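Local coordinates for protein beta-methylmalyl-CoA dehydratase (Chloroflexus aurantiacus, PDB 4E3E) that catalyses the reversible dehydration of beta-methylmalyl-CoA to mesaconyl-CoA, a step of the glyoxylate assimilation cycle that regenerates acetyl-CoA, at residues A[38-43]-A[223-228]; A[178-183]-A[347-352]; A[290-295]-A[323-328]. All coordinates share one frame; numbering follows the deposited sequence.

Contact 1: residues A[38-43]-A[223-228]; sequences SLYGSR and RLYQNT
Tyr-40 and Tyr-225 come from opposite directions and meet through their hydroxyls. Tyr-40 OH and Tyr-225 OH are 2.9 Å apart and share a hydrogen bond in which either could be the donor. The rings do not stack. Each hydroxyl lies at the edge of the other ring, near its plane. The meeting is uneven: Tyr-225 OH is 3.2 Å from Tyr-40 CE2, whereas Tyr-40 OH is 3.9 Å from Tyr-225 CE2. The Tyr-225 hydroxyl thus sits slightly to one side of the Tyr-40 ring end. In both residues CG is anti to the carbonyl carbon (chi1 -54° in Tyr-40, -49° in Tyr-225), which sends the ring away from its own carbonyl and across the gap. Leu-39 CD1 and Leu-224 CD2 approach more loosely, at 4.6 Å. Tyr-40 closes helix 30-40, and Tyr-225 lies at the C-terminal end of the helix 215-224 region. There Gln-226 N bonds back to Arg-223 O at 2.9 Å within a Schellman motif. Tyr-40 OH is also hydrogen-bonded to His-252 ND1, and the Tyr-225 ring meets that of His-70. Gln-226 NE2 reaches Ser-42 O of a neighbouring subunit, so the same segments serve the subunit interface. A phenylalanine in place of Tyr-40 would probably leave both Tyr-225 OH and His-252 ND1 without this partner. The Tyr-40 side chain lies about 7 Å from that of Asp-64, a probable substrate-binding residue. Two buried hydrogen bonds meet at Tyr-40 OH, one with Tyr-225 OH and one with His-252 ND1, and together they fix this hydroxyl.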
loop_
_atom_site.group_PDB
_atom_site.type_symbol
_atom_site.label_atom_id
_atom_site.label_comp_id
_atom_site.label_asym_id
_atom_site.label_seq_id
_atom_site.Cartn_x
_atom_site.Cartn_y
_atom_site.Cartn_z
ATOM N N SER A 38 3.646 -5.385 3.538
ATOM C CA SER A 38 4.440 -4.343 2.886
ATOM C C SER A 38 4.852 -3.262 3.876
ATOM O O SER A 38 5.744 -2.447 3.610
ATOM C CB SER A 38 3.642 -3.719 1.722
ATOM O OG SER A 38 2.606 -2.829 2.176
ATOM N N LEU A 39 4.177 -3.238 5.016
ATOM C CA LEU A 39 4.428 -2.206 6.007
ATOM C C LEU A 39 5.383 -2.710 7.100
ATOM O O LEU A 39 6.149 -1.918 7.668
ATOM C CB LEU A 39 3.100 -1.715 6.593
ATOM C CG LEU A 39 2.234 -0.856 5.660
ATOM C CD1 LEU A 39 0.809 -0.865 6.221
ATOM C CD2 LEU A 39 2.813 0.562 5.609
ATOM N N TYR A 40 5.358 -4.021 7.385
ATOM C CA TYR A 40 6.245 -4.535 8.443
ATOM C C TYR A 40 7.278 -5.560 7.982
ATOM O O TYR A 40 8.260 -5.797 8.681
ATOM C CB TYR A 40 5.447 -5.049 9.651
ATOM C CG TYR A 40 4.490 -4.007 10.191
ATOM C CD1 TYR A 40 4.948 -2.977 11.016
ATOM C CD2 TYR A 40 3.139 -4.023 9.841
ATOM C CE1 TYR A 40 4.086 -2.013 11.506
ATOM C CE2 TYR A 40 2.262 -3.050 10.319
ATOM C CZ TYR A 40 2.743 -2.052 11.156
ATOM O OH TYR A 40 1.891 -1.078 11.633
ATOM N N GLY A 41 7.062 -6.166 6.817
ATOM C CA GLY A 41 7.996 -7.160 6.296
ATOM C C GLY A 41 7.999 -8.471 7.073
ATOM O O GLY A 41 8.996 -9.180 7.068
ATOM N N SER A 42 6.890 -8.817 7.729
ATOM C CA SER A 42 6.890 -10.017 8.547
ATOM C C SER A 42 7.123 -11.264 7.678
ATOM O O SER A 42 6.476 -11.447 6.642
ATOM C CB SER A 42 5.602 -10.148 9.360
ATOM O OG SER A 42 5.395 -11.496 9.748
ATOM N N ARG A 43 8.065 -12.104 8.097
ATOM C CA ARG A 43 8.388 -13.316 7.332
ATOM C C ARG A 43 7.853 -14.613 7.937
ATOM O O ARG A 43 8.178 -15.686 7.442
ATOM C CB ARG A 43 9.895 -13.431 7.104
ATOM C CG ARG A 43 10.433 -12.442 6.083
ATOM C CD ARG A 43 11.846 -12.828 5.698
ATOM N NE ARG A 43 12.784 -12.368 6.717
ATOM C CZ ARG A 43 13.898 -13.007 7.061
ATOM N NH1 ARG A 43 14.218 -14.153 6.473
ATOM N NH2 ARG A 43 14.685 -12.499 8.003
ATOM N N ARG A 223 -4.178 4.253 9.068
ATOM C CA ARG A 223 -5.403 4.327 8.241
ATOM C C ARG A 223 -5.954 2.954 7.902
ATOM O O ARG A 223 -7.188 2.768 7.819
ATOM C CB ARG A 223 -5.167 5.137 6.960
ATOM C CG ARG A 223 -5.143 6.647 7.199
ATOM C CD ARG A 223 -4.565 7.393 6.006
ATOM N NE ARG A 223 -4.907 8.804 6.064
ATOM C CZ ARG A 223 -4.182 9.796 5.554
ATOM N NH1 ARG A 223 -3.031 9.550 4.928
ATOM N NH2 ARG A 223 -4.617 11.048 5.679
ATOM N N LEU A 224 -5.058 1.987 7.708
ATOM C CA LEU A 224 -5.491 0.606 7.436
ATOM C C LEU A 224 -6.331 0.115 8.620
ATOM O O LEU A 224 -7.319 -0.616 8.444
ATOM C CB LEU A 224 -4.285 -0.316 7.199
ATOM C CG LEU A 224 -4.596 -1.796 6.916
ATOM C CD1 LEU A 224 -5.298 -1.956 5.571
ATOM C CD2 LEU A 224 -3.336 -2.649 6.960
ATOM N N TYR A 225 -5.934 0.548 9.821
ATOM C CA TYR A 225 -6.617 0.182 11.060
ATOM C C TYR A 225 -7.861 1.042 11.306
ATOM O O TYR A 225 -8.616 0.779 12.259
ATOM C CB TYR A 225 -5.656 0.275 12.270
ATOM C CG TYR A 225 -4.331 -0.444 12.037
ATOM C CD1 TYR A 225 -4.282 -1.665 11.321
ATOM C CD2 TYR A 225 -3.148 0.085 12.528
ATOM C CE1 TYR A 225 -3.072 -2.310 11.086
ATOM C CE2 TYR A 225 -1.929 -0.554 12.317
ATOM C CZ TYR A 225 -1.899 -1.735 11.597
ATOM O OH TYR A 225 -0.704 -2.343 11.393
ATOM N N GLN A 226 -8.075 2.052 10.449
ATOM C CA GLN A 226 -9.169 3.033 10.629
ATOM C C GLN A 226 -9.096 3.622 12.064
ATOM O O GLN A 226 -10.092 3.802 12.774
ATOM C CB GLN A 226 -10.516 2.403 10.245
ATOM C CG GLN A 226 -10.639 2.185 8.724
ATOM C CD GLN A 226 -11.745 1.207 8.391
ATOM O OE1 GLN A 226 -11.817 0.143 8.991
ATOM N NE2 GLN A 226 -12.636 1.576 7.456
ATOM N N ASN A 227 -7.859 3.876 12.472
ATOM C CA ASN A 227 -7.521 4.461 13.768
ATOM C C ASN A 227 -7.379 5.953 13.500
ATOM O O ASN A 227 -6.618 6.359 12.629
ATOM C CB ASN A 227 -6.216 3.816 14.291
ATOM C CG ASN A 227 -5.628 4.507 15.539
ATOM O OD1 ASN A 227 -5.838 5.689 15.786
ATOM N ND2 ASN A 227 -4.868 3.743 16.326
ATOM N N THR A 228 -8.144 6.767 14.221
ATOM C CA THR A 228 -8.250 8.188 13.894
ATOM C C THR A 228 -7.509 9.135 14.821
ATOM O O THR A 228 -7.711 10.336 14.683
ATOM C CB THR A 228 -9.705 8.675 13.941
ATOM O OG1 THR A 228 -10.212 8.482 15.272
ATOM C CG2 THR A 228 -10.586 7.895 12.947
#

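Contact 2: residues A[178-183]-A[347-352]; sequences YTVSAA and LMPRRG
The hydroxyl of Tyr-178 is hydrogen-bonded to Ser-270 OG while its flank rests on Leu-347. Tyr-178 OH lies 3.7 Å from Leu-347 CB and 3.8 Å from Leu-347 CD1. The ring follows at CZ, 4.2 Å from the same CD1, with the methyl approaching obliquely. In Tyr-178, CG sits between the backbone N and the carbonyl carbon (chi1 47°), and this brings the hydroxyl end of the ring near Leu-347. Leu-347 and Pro-349 belong to strand 338-349 of the antiparallel sheet in this HotDog-clan enzyme. They meet segment 178-183, whereas the selenomethionine between them, Met-348, points away. Val-180 sits over the proline. Its CG1 is 3.9 Å from Pro-349 CB, and CG2 lies 4.1 Å from both Pro-349 CB and CG. Both methyls rest on the CB side of the proline, with CG2 also meeting CG. The chains draw closer on going from tyrosine to valine: the CA atoms of Tyr-178 and Leu-347 are 10.0 Å apart, those of Val-180 and Pro-349 6.4 Å. Ile-307 of the adjacent strand touches Tyr-178, Val-180 and Leu-347. Asp-306 holds Val-180 N through OD2. The Tyr-178 side chain is about 6 Å from those of Pro-62 and Val-98, which probably bind substrate.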
loop_
_atom_site.group_PDB
_atom_site.type_symbol
_atom_site.label_atom_id
_atom_site.label_comp_id
_atom_site.label_asym_id
_atom_site.label_seq_id
_atom_site.Cartn_x
_atom_site.Cartn_y
_atom_site.Cartn_z
ATOM N N TYR A 178 -4.109 -24.815 15.442
ATOM C CA TYR A 178 -3.493 -25.660 14.426
ATOM C C TYR A 178 -2.717 -26.798 15.072
ATOM O O TYR A 178 -2.573 -26.843 16.296
ATOM C CB TYR A 178 -2.618 -24.828 13.486
ATOM C CG TYR A 178 -1.691 -23.861 14.179
ATOM C CD1 TYR A 178 -0.463 -24.283 14.669
ATOM C CD2 TYR A 178 -2.037 -22.514 14.334
ATOM C CE1 TYR A 178 0.400 -23.393 15.301
ATOM C CE2 TYR A 178 -1.184 -21.619 14.965
ATOM C CZ TYR A 178 0.035 -22.063 15.448
ATOM O OH TYR A 178 0.904 -21.180 16.070
ATOM N N THR A 179 -2.241 -27.725 14.248
ATOM C CA THR A 179 -1.572 -28.923 14.729
ATOM C C THR A 179 -0.300 -29.137 13.939
ATOM O O THR A 179 -0.278 -28.932 12.729
ATOM C CB THR A 179 -2.459 -30.161 14.529
ATOM O OG1 THR A 179 -3.722 -29.932 15.157
ATOM C CG2 THR A 179 -1.810 -31.390 15.154
ATOM N N VAL A 180 0.749 -29.580 14.623
ATOM C CA VAL A 180 2.042 -29.793 13.993
ATOM C C VAL A 180 2.423 -31.262 14.080
ATOM O O VAL A 180 2.263 -31.880 15.128
ATOM C CB VAL A 180 3.142 -28.971 14.695
ATOM C CG1 VAL A 180 4.495 -29.230 14.056
ATOM C CG2 VAL A 180 2.820 -27.496 14.632
ATOM N N SER A 181 2.919 -31.828 12.987
ATOM C CA SER A 181 3.665 -33.081 13.103
ATOM C C SER A 181 4.999 -32.927 12.414
ATOM O O SER A 181 5.099 -32.246 11.388
ATOM C CB SER A 181 2.884 -34.280 12.558
ATOM O OG SER A 181 2.583 -34.116 11.189
ATOM N N ALA A 182 6.026 -33.535 13.004
ATOM C CA ALA A 182 7.363 -33.572 12.419
ATOM C C ALA A 182 7.309 -33.997 10.952
ATOM O O ALA A 182 7.976 -33.408 10.099
ATOM C CB ALA A 182 8.249 -34.519 13.212
ATOM N N ALA A 183 6.483 -35.000 10.669
ATOM C CA ALA A 183 6.337 -35.562 9.326
ATOM C C ALA A 183 5.815 -34.548 8.307
ATOM O O ALA A 183 5.807 -34.811 7.106
ATOM C CB ALA A 183 5.426 -36.783 9.370
ATOM N N LEU A 347 3.092 -19.396 20.404
ATOM C CA LEU A 347 3.041 -20.839 20.263
ATOM C C LEU A 347 4.213 -21.247 19.372
ATOM O O LEU A 347 4.511 -20.552 18.397
ATOM C CB LEU A 347 1.714 -21.284 19.633
ATOM C CG LEU A 347 0.406 -20.831 20.299
ATOM C CD1 LEU A 347 -0.797 -21.274 19.475
ATOM C CD2 LEU A 347 0.295 -21.355 21.726
HETATM N N MSE A 348 4.866 -22.364 19.701
HETATM C CA MSE A 348 5.988 -22.880 18.897
HETATM C C MSE A 348 5.920 -24.391 18.806
HETATM O O MSE A 348 5.669 -25.055 19.811
HETATM C CB MSE A 348 7.300 -22.440 19.550
HETATM C CG MSE A 348 8.512 -22.974 18.790
HETATM SE SE MSE A 348 10.202 -22.186 19.455
HETATM C CE MSE A 348 10.060 -20.238 19.087
ATOM N N PRO A 349 6.166 -24.964 17.608
ATOM C CA PRO A 349 6.193 -26.417 17.490
ATOM C C PRO A 349 7.233 -27.036 18.418
ATOM O O PRO A 349 8.292 -26.432 18.677
ATOM C CB PRO A 349 6.610 -26.650 16.041
ATOM C CG PRO A 349 6.225 -25.401 15.334
ATOM C CD PRO A 349 6.448 -24.304 16.319
ATOM N N ARG A 350 6.920 -28.221 18.914
ATOM C CA ARG A 350 7.843 -29.007 19.751
ATOM C C ARG A 350 8.510 -30.139 18.963
ATOM O O ARG A 350 7.979 -30.592 17.947
ATOM C CB ARG A 350 7.093 -29.606 20.932
ATOM C CG ARG A 350 6.598 -28.577 21.927
ATOM C CD ARG A 350 5.852 -29.230 23.085
ATOM N NE ARG A 350 6.598 -30.323 23.714
ATOM C CZ ARG A 350 6.272 -30.888 24.873
ATOM N NH1 ARG A 350 5.215 -30.473 25.556
ATOM N NH2 ARG A 350 7.013 -31.877 25.358
ATOM N N ARG A 351 9.668 -30.597 19.428
ATOM C CA ARG A 351 10.317 -31.741 18.788
ATOM C C ARG A 351 9.521 -33.025 19.029
ATOM O O ARG A 351 8.987 -33.237 20.116
ATOM C CB ARG A 351 11.762 -31.892 19.252
ATOM C CG ARG A 351 12.564 -32.865 18.396
ATOM C CD ARG A 351 14.051 -32.587 18.463
ATOM N NE ARG A 351 14.403 -31.358 17.769
ATOM C CZ ARG A 351 14.864 -30.262 18.357
ATOM N NH1 ARG A 351 15.047 -30.227 19.679
ATOM N NH2 ARG A 351 15.152 -29.208 17.613
ATOM N N GLY A 352 9.432 -33.866 18.004
ATOM C CA GLY A 352 8.640 -35.086 18.076
ATOM C C GLY A 352 9.499 -36.326 17.962
ATOM O O GLY A 352 10.085 -36.768 18.946
#

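Contact 3: residues A[290-295]-A[323-328]; sequences YAWSEI and HDFPYR
The indole of Trp-292 is packed against Phe-325, whose backbone and ring both meet it. Trp-292 lies on strand 288-300 of the antiparallel sheet in this HotDog-clan protein. Phe-325 lies in the long loop between strands 307-318 and 338-349, which folds back here onto the sheet. Phe-325 CA stands over one indole face in a CH-pi contact, 3.6 Å from the centroid of the five-membered ring. The phenyl ring turns its edge to the indole as an offset edge-to-face pair, with planes at 69°. Phe-325 CD1 makes the close touch, 3.6 Å from Trp-292 CD2. A chi1 of 67° in Trp-292 presents one indole face to Phe-325 and the N-H edge to Pro-326 O. Further out, Pro-326 CD lies 3.9 Å from Trp-292 CD1. At the benzo end Tyr-327 CB lies 4.0 Å from Trp-292 CZ2, while Tyr-327 OH bonds to Asp-341. Val-315 and Lys-204 of the flanking strands also pack on the tryptophan. The polar edge is one bond that satisfies the indole N-H: Trp-292 NE1 donates to Pro-326 O at 3.0 Å. The oxygen lies in the indole plane, and the N-H to oxygen angle is bent to 139°.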
loop_
_atom_site.group_PDB
_atom_site.type_symbol
_atom_site.label_atom_id
_atom_site.label_comp_id
_atom_site.label_asym_id
_atom_site.label_seq_id
_atom_site.Cartn_x
_atom_site.Cartn_y
_atom_site.Cartn_z
ATOM N N TYR A 290 15.052 -1.012 16.692
ATOM C CA TYR A 290 15.709 -2.303 16.895
ATOM C C TYR A 290 14.944 -3.061 17.962
ATOM O O TYR A 290 14.157 -2.472 18.701
ATOM C CB TYR A 290 17.109 -2.091 17.430
ATOM C CG TYR A 290 18.063 -1.418 16.493
ATOM C CD1 TYR A 290 18.150 -0.020 16.431
ATOM C CD2 TYR A 290 18.925 -2.178 15.702
ATOM C CE1 TYR A 290 19.061 0.602 15.586
ATOM C CE2 TYR A 290 19.840 -1.570 14.856
ATOM C CZ TYR A 290 19.901 -0.187 14.798
ATOM O OH TYR A 290 20.809 0.394 13.960
ATOM N N ALA A 291 15.184 -4.362 18.067
ATOM C CA ALA A 291 14.478 -5.166 19.052
ATOM C C ALA A 291 15.382 -6.243 19.646
ATOM O O ALA A 291 16.318 -6.727 18.992
ATOM C CB ALA A 291 13.224 -5.793 18.438
ATOM N N TRP A 292 15.109 -6.582 20.902
ATOM C CA TRP A 292 15.655 -7.786 21.512
ATOM C C TRP A 292 14.610 -8.462 22.364
ATOM O O TRP A 292 13.664 -7.822 22.836
ATOM C CB TRP A 292 16.939 -7.485 22.295
ATOM C CG TRP A 292 16.739 -6.625 23.521
ATOM C CD1 TRP A 292 16.795 -5.230 23.611
ATOM C CD2 TRP A 292 16.451 -7.084 24.880
ATOM N NE1 TRP A 292 16.570 -4.814 24.904
ATOM C CE2 TRP A 292 16.351 -5.876 25.712
ATOM C CE3 TRP A 292 16.264 -8.330 25.470
ATOM C CZ2 TRP A 292 16.083 -5.942 27.067
ATOM C CZ3 TRP A 292 15.998 -8.385 26.844
ATOM C CH2 TRP A 292 15.909 -7.218 27.621
ATOM N N SER A 293 14.757 -9.763 22.561
ATOM C CA SER A 293 13.775 -10.525 23.333
ATOM C C SER A 293 14.398 -11.346 24.444
ATOM O O SER A 293 15.557 -11.757 24.355
ATOM C CB SER A 293 12.932 -11.429 22.428
ATOM O OG SER A 293 12.225 -10.637 21.481
ATOM N N GLU A 294 13.613 -11.581 25.491
ATOM C CA GLU A 294 14.002 -12.505 26.554
ATOM C C GLU A 294 12.952 -13.602 26.635
ATOM O O GLU A 294 11.754 -13.310 26.508
ATOM C CB GLU A 294 14.085 -11.769 27.884
ATOM C CG GLU A 294 14.386 -12.676 29.067
ATOM C CD GLU A 294 14.546 -11.905 30.357
ATOM O OE1 GLU A 294 14.468 -10.666 30.325
ATOM O OE2 GLU A 294 14.748 -12.549 31.402
ATOM N N ILE A 295 13.386 -14.852 26.827
ATOM C CA ILE A 295 12.436 -15.913 27.129
ATOM C C ILE A 295 12.148 -15.833 28.633
ATOM O O ILE A 295 12.983 -16.257 29.455
ATOM C CB ILE A 295 12.950 -17.325 26.740
ATOM C CG1 ILE A 295 13.443 -17.380 25.277
ATOM C CG2 ILE A 295 11.879 -18.387 27.044
ATOM C CD1 ILE A 295 12.414 -16.988 24.219
ATOM N N HIS A 323 25.388 -0.091 25.312
ATOM C CA HIS A 323 25.089 -1.261 26.146
ATOM C C HIS A 323 24.050 -2.154 25.520
ATOM O O HIS A 323 22.989 -1.687 25.090
ATOM C CB HIS A 323 24.646 -0.812 27.541
ATOM C CG HIS A 323 23.582 0.267 27.526
ATOM N ND1 HIS A 323 23.869 1.569 27.314
ATOM C CD2 HIS A 323 22.198 0.193 27.698
ATOM C CE1 HIS A 323 22.732 2.291 27.347
ATOM N NE2 HIS A 323 21.710 1.448 27.585
ATOM N N ASP A 324 24.359 -3.446 25.439
ATOM C CA ASP A 324 23.425 -4.434 24.900
ATOM C C ASP A 324 22.223 -4.668 25.817
ATOM O O ASP A 324 22.294 -4.450 27.036
ATOM C CB ASP A 324 24.132 -5.758 24.595
ATOM C CG ASP A 324 24.329 -5.987 23.103
ATOM O OD1 ASP A 324 24.951 -5.130 22.433
ATOM O OD2 ASP A 324 23.859 -7.032 22.602
ATOM N N PHE A 325 21.119 -5.092 25.207
ATOM C CA PHE A 325 19.870 -5.358 25.916
ATOM C C PHE A 325 19.466 -4.220 26.871
ATOM O O PHE A 325 19.301 -4.450 28.071
ATOM C CB PHE A 325 19.937 -6.713 26.642
ATOM C CG PHE A 325 20.505 -7.825 25.798
ATOM C CD1 PHE A 325 19.831 -8.260 24.652
ATOM C CD2 PHE A 325 21.710 -8.445 26.148
ATOM C CE1 PHE A 325 20.357 -9.280 23.870
ATOM C CE2 PHE A 325 22.238 -9.471 25.371
ATOM C CZ PHE A 325 21.558 -9.892 24.232
ATOM N N PRO A 326 19.301 -2.987 26.336
ATOM C CA PRO A 326 18.889 -1.877 27.201
ATOM C C PRO A 326 17.502 -2.152 27.785
ATOM O O PRO A 326 16.626 -2.691 27.081
ATOM C CB PRO A 326 18.820 -0.674 26.241
ATOM C CG PRO A 326 19.507 -1.097 24.990
ATOM C CD PRO A 326 19.328 -2.586 24.912
ATOM N N TYR A 327 17.310 -1.813 29.060
ATOM C CA TYR A 327 16.024 -2.047 29.705
ATOM C C TYR A 327 15.700 -0.977 30.751
ATOM O O TYR A 327 15.213 0.104 30.395
ATOM C CB TYR A 327 15.934 -3.484 30.260
ATOM C CG TYR A 327 14.527 -3.894 30.636
ATOM C CD1 TYR A 327 13.468 -3.713 29.742
ATOM C CD2 TYR A 327 14.249 -4.458 31.880
ATOM C CE1 TYR A 327 12.174 -4.076 30.078
ATOM C CE2 TYR A 327 12.954 -4.833 32.228
ATOM C CZ TYR A 327 11.922 -4.634 31.323
ATOM O OH TYR A 327 10.630 -4.997 31.651
ATOM N N ARG A 328 15.965 -1.265 32.026
ATOM C CA ARG A 328 15.698 -0.308 33.098
ATOM C C ARG A 328 16.910 -0.141 33.992
ATOM O O ARG A 328 16.860 -0.509 35.165
ATOM C CB ARG A 328 14.522 -0.752 33.971
ATOM C CG ARG A 328 13.334 -1.304 33.224
ATOM C CD ARG A 328 12.398 -1.990 34.190
ATOM N NE ARG A 328 11.453 -1.045 34.764
ATOM C CZ ARG A 328 10.195 -1.346 35.064
ATOM N NH1 ARG A 328 9.732 -2.570 34.839
ATOM N NH2 ARG A 328 9.398 -0.422 35.579
#

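Overall arrangement
The three contacts lie well apart, with centres 24 to 29 Å from one another. Contacts 2 and 3 come nearest, with atoms about 7 Å apart. Both reach the same antiparallel sheet, contact 2 through strand 338-349 and contact 3 through strand 288-300, with strand 307-318 between these two. Contact 1 instead joins the ends of helices 30-40 and 215-224, nearer the centre of the fold, about 12 Å from it. Its segments alternate along the chain with those of contact 2. Both segments of contact 3 lie between those of contact 2. Contact 1 links early chain to its second half, contact 2 the middle to the C-terminus. Both lie near probable substrate-binding residues; contact 3 lies away.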